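Local coordinates for POU domain, class 6, transcription factor 1 (Homo sapiens, PDB 3D1N), which is a POU-family transcription factor that binds DNA sequence-specifically, bound here to a hormone gene promoter, and probably prefers a variant of the octamer motif, at residues 42-45 and 46-50. The protein carries 2 engineered substitutions. Residues are numbered along the deposited sequence; the frame is centred on the assembly and turned at random.
Sequences SAIS and RFEKL. Engineered in segment 42-45: S45 (natural residue Cys). With nucleotides of chain C.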
ATOM      1  N   SER K  42       4.280  -3.943 -18.667  1.00 67.69           N
ATOM      2  CA  SER K  42       3.309  -2.967 -19.162  1.00 63.62           C
ATOM      3  C   SER K  42       2.175  -3.635 -19.905  1.00 57.09           C
ATOM      4  O   SER K  42       1.005  -3.279 -19.724  1.00 44.66           O
ATOM      5  CB  SER K  42       3.967  -1.952 -20.084  1.00 50.03           C
ATOM      6  OG  SER K  42       3.079  -0.864 -20.271  1.00 61.93           O
ATOM      7  N   ALA K  43       2.537  -4.601 -20.745  1.00 58.01           N
ATOM      8  CA  ALA K  43       1.562  -5.481 -21.383  1.00 57.82           C
ATOM      9  C   ALA K  43       0.581  -6.020 -20.340  1.00 72.52           C
ATOM     10  O   ALA K  43      -0.622  -5.723 -20.381  1.00 56.62           O
ATOM     11  CB  ALA K  43       2.278  -6.623 -22.077  1.00 48.11           C
ATOM     12  N   ILE K  44       1.116  -6.788 -19.390  1.00 67.43           N
ATOM     13  CA  ILE K  44       0.318  -7.389 -18.326  1.00 61.74           C
ATOM     14  C   ILE K  44      -0.589  -6.374 -17.648  1.00 67.61           C
ATOM     15  O   ILE K  44      -1.793  -6.601 -17.489  1.00 60.19           O
ATOM     16  CB  ILE K  44       1.215  -8.000 -17.254  1.00 73.17           C
ATOM     17  CG1 ILE K  44       2.465  -8.617 -17.894  1.00 81.68           C
ATOM     18  CG2 ILE K  44       0.427  -9.002 -16.418  1.00 69.35           C
ATOM     19  CD1 ILE K  44       2.217  -9.905 -18.654  1.00 71.82           C
ATOM     20  N   SER K  45       0.002  -5.254 -17.245  1.00 54.76           N
ATOM     21  CA  SER K  45      -0.772  -4.169 -16.670  1.00 59.69           C
ATOM     22  C   SER K  45      -1.956  -3.787 -17.568  1.00 74.51           C
ATOM     23  O   SER K  45      -3.116  -3.966 -17.167  1.00 54.65           O
ATOM     24  CB  SER K  45       0.114  -2.958 -16.407  1.00 45.60           C
ATOM     25  OG  SER K  45      -0.678  -1.882 -15.935  1.00 48.97           O
ATOM     26  N   ARG K  46      -1.647  -3.283 -18.775  1.00 75.16           N
ATOM     27  CA  ARG K  46      -2.651  -2.857 -19.764  1.00 69.76           C
ATOM     28  C   ARG K  46      -3.713  -3.926 -19.944  1.00 76.90           C
ATOM     29  O   ARG K  46      -4.909  -3.636 -19.919  1.00 70.75           O
ATOM     30  CB  ARG K  46      -2.027  -2.583 -21.141  1.00 70.23           C
ATOM     31  CG  ARG K  46      -0.787  -1.710 -21.165  1.00 74.03           C
ATOM     32  CD  ARG K  46      -1.110  -0.254 -21.360  1.00 64.41           C
ATOM     33  NE  ARG K  46      -1.468   0.051 -22.740  1.00105.45           N
ATOM     34  CZ  ARG K  46      -1.711   1.279 -23.193  1.00103.26           C
ATOM     35  NH1 ARG K  46      -1.633   2.323 -22.372  1.00 94.68           N
ATOM     36  NH2 ARG K  46      -2.036   1.464 -24.465  1.00 80.78           N
ATOM     37  N   PHE K  47      -3.265  -5.165 -20.137  1.00 60.05           N
ATOM     38  CA  PHE K  47      -4.185  -6.277 -20.299  1.00 70.72           C
ATOM     39  C   PHE K  47      -5.206  -6.309 -19.171  1.00 85.12           C
ATOM     40  O   PHE K  47      -6.419  -6.209 -19.397  1.00 72.49           O
ATOM     41  CB  PHE K  47      -3.437  -7.604 -20.316  1.00 50.93           C
ATOM     42  CG  PHE K  47      -4.322  -8.776 -20.648  1.00 92.38           C
ATOM     43  CD1 PHE K  47      -5.059  -9.415 -19.657  1.00 80.41           C
ATOM     44  CD2 PHE K  47      -4.442  -9.223 -21.961  1.00103.26           C
ATOM     45  CE1 PHE K  47      -5.885 -10.487 -19.965  1.00 91.26           C
ATOM     46  CE2 PHE K  47      -5.265 -10.293 -22.277  1.00 96.11           C
ATOM     47  CZ  PHE K  47      -5.988 -10.926 -21.277  1.00 99.24           C
ATOM     48  N   GLU K  48      -4.690  -6.462 -17.955  1.00 81.40           N
ATOM     49  CA  GLU K  48      -5.502  -6.530 -16.756  1.00 62.78           C
ATOM     50  C   GLU K  48      -6.516  -5.412 -16.711  1.00 74.49           C
ATOM     51  O   GLU K  48      -7.714  -5.649 -16.552  1.00 78.30           O
ATOM     52  CB  GLU K  48      -4.604  -6.424 -15.538  1.00 75.49           C
ATOM     53  CG  GLU K  48      -3.712  -7.619 -15.335  1.00 83.03           C
ATOM     54  CD  GLU K  48      -3.144  -7.662 -13.938  1.00 88.98           C
ATOM     55  OE1 GLU K  48      -3.183  -6.614 -13.255  1.00 85.68           O
ATOM     56  OE2 GLU K  48      -2.667  -8.742 -13.525  1.00100.41           O
ATOM     57  N   LYS K  49      -6.019  -4.187 -16.849  1.00 81.05           N
ATOM     58  CA  LYS K  49      -6.851  -2.994 -16.760  1.00 84.22           C
ATOM     59  C   LYS K  49      -7.735  -2.810 -17.987  1.00 87.18           C
ATOM     60  O   LYS K  49      -8.563  -1.894 -18.028  1.00 83.45           O
ATOM     61  CB  LYS K  49      -5.978  -1.758 -16.559  1.00 84.51           C
ATOM     62  CG  LYS K  49      -5.465  -1.586 -15.137  1.00 90.85           C
ATOM     63  CD  LYS K  49      -6.578  -1.160 -14.190  1.00 74.14           C
ATOM     64  CE  LYS K  49      -6.139   0.030 -13.336  1.00 83.87           C
ATOM     65  NZ  LYS K  49      -6.005   1.295 -14.135  1.00 75.08           N
ATOM     66  N   LEU K  50      -7.553  -3.686 -18.975  1.00 93.17           N
ATOM     67  CA  LEU K  50      -8.290  -3.625 -20.242  1.00 89.44           C
ATOM     68  C   LEU K  50      -7.974  -2.358 -21.028  1.00 75.11           C
ATOM     69  O   LEU K  50      -8.872  -1.591 -21.369  1.00 89.17           O
ATOM     70  CB  LEU K  50      -9.803  -3.729 -20.012  1.00 82.93           C
ATOM     71  CG  LEU K  50     -10.315  -5.031 -19.393  1.00104.37           C
ATOM     72  CD1 LEU K  50     -11.808  -4.939 -19.087  1.00108.28           C
ATOM     73  CD2 LEU K  50     -10.009  -6.219 -20.302  1.00 85.27           C
TER
ATOM     74  P    DA C  11      -2.254  -1.854 -12.437  1.00 69.03           P
ATOM     75  OP1  DA C  11      -3.697  -1.646 -12.153  1.00 54.49           O
ATOM     76  OP2  DA C  11      -1.838  -3.023 -13.244  1.00 54.37           O
ATOM     77  O5'  DA C  11      -1.705  -0.461 -12.999  1.00 52.95           O
ATOM     78  C5'  DA C  11      -2.241   0.706 -12.363  1.00 51.77           C
ATOM     79  C4'  DA C  11      -1.661   2.010 -12.899  1.00 63.51           C
ATOM     80  O4'  DA C  11      -0.229   1.880 -13.033  1.00 57.37           O
ATOM     81  C3'  DA C  11      -2.178   2.439 -14.265  1.00 46.46           C
ATOM     82  O3'  DA C  11      -2.851   3.678 -14.128  1.00 59.26           O
ATOM     83  C2'  DA C  11      -0.927   2.531 -15.145  1.00 57.93           C
ATOM     84  C1'  DA C  11       0.227   2.589 -14.154  1.00 37.48           C
ATOM     85  N9   DA C  11       1.467   1.906 -14.516  1.00 39.21           N
ATOM     86  C8   DA C  11       1.679   0.552 -14.692  1.00 37.23           C
ATOM     87  N7   DA C  11       2.939   0.248 -14.987  1.00 32.97           N
ATOM     88  C5   DA C  11       3.586   1.485 -14.995  1.00 35.62           C
ATOM     89  C6   DA C  11       4.928   1.865 -15.237  1.00 38.97           C
ATOM     90  N6   DA C  11       5.900   0.995 -15.520  1.00 28.13           N
ATOM     91  N1   DA C  11       5.236   3.180 -15.169  1.00 34.93           N
ATOM     92  C2   DA C  11       4.250   4.041 -14.871  1.00 42.01           C
ATOM     93  N3   DA C  11       2.956   3.812 -14.623  1.00 32.13           N
ATOM     94  C4   DA C  11       2.693   2.506 -14.702  1.00 22.08           C
ATOM     95  P    DT C  12      -3.432   4.377 -15.439  1.00 74.78           P
ATOM     96  OP1  DT C  12      -4.253   5.567 -15.094  1.00 50.35           O
ATOM     97  OP2  DT C  12      -3.971   3.299 -16.305  1.00 81.07           O
ATOM     98  O5'  DT C  12      -2.067   4.900 -16.065  1.00 43.43           O
ATOM     99  C5'  DT C  12      -1.563   6.130 -15.616  1.00 31.97           C
ATOM    100  C4'  DT C  12      -0.377   6.480 -16.485  1.00 52.42           C
ATOM    101  O4'  DT C  12       0.540   5.367 -16.571  1.00 55.20           O
ATOM    102  C3'  DT C  12      -0.726   6.776 -17.936  1.00 46.71           C
ATOM    103  O3'  DT C  12      -0.412   8.148 -18.134  1.00 62.85           O
ATOM    104  C2'  DT C  12       0.166   5.818 -18.737  1.00 36.12           C
ATOM    105  C1'  DT C  12       1.281   5.581 -17.747  1.00 37.67           C
ATOM    106  N1   DT C  12       2.063   4.363 -17.957  1.00 37.11           N
ATOM    107  C2   DT C  12       3.437   4.458 -18.070  1.00 38.33           C
ATOM    108  O2   DT C  12       4.062   5.502 -18.030  1.00 40.55           O
ATOM    109  N3   DT C  12       4.077   3.266 -18.243  1.00 35.02           N
ATOM    110  C4   DT C  12       3.481   2.024 -18.301  1.00 35.52           C
ATOM    111  O4   DT C  12       4.150   1.010 -18.469  1.00 30.75           O
ATOM    112  C5   DT C  12       2.040   1.996 -18.164  1.00 37.75           C
ATOM    113  C7   DT C  12       1.308   0.680 -18.179  1.00 35.98           C
ATOM    114  C6   DT C  12       1.397   3.157 -17.996  1.00 25.70           C
TER
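F47 N donates to A43 O across one turn of helix 41-49, at 2.7 Å and nearly straight (174°). E48 N to I44 O and K49 N to S45 O (2.9 Å) repeat the step, and a Schellman motif at L50 ends the helix. The tight side faces the POU-specific core: F47 packs on F9 of helix 4-18 and on L60 and L64 of helix 54-73, while I44 lies on V27. E48 is buried here, its carboxylate held by a salt bridge to R17 and a hydrogen bond from Q24. The polar side is covered by DNA chain C. S42 swings OG opposite its own backbone N (chi1 -166°), and OG donates to O4 of DT12 at 2.8 Å. The engineered S45 bonds through OG to OP2 of DA11 (3.1 Å). Looser are exposed K49, its bent chain passing the same phosphate with NZ 3.6 Å from OP2 of DT12, and R46, which passes CD by C7 of DT12 (4.1 Å) and salt-bridges D51; with an alanine in its place, D51 would probably lose this bridge and C7 its aliphatic neighbour. This recognition helix of the helix-turn-helix thus pairs a base-edge hydrogen bond with, in this construct, a phosphate bond from S45.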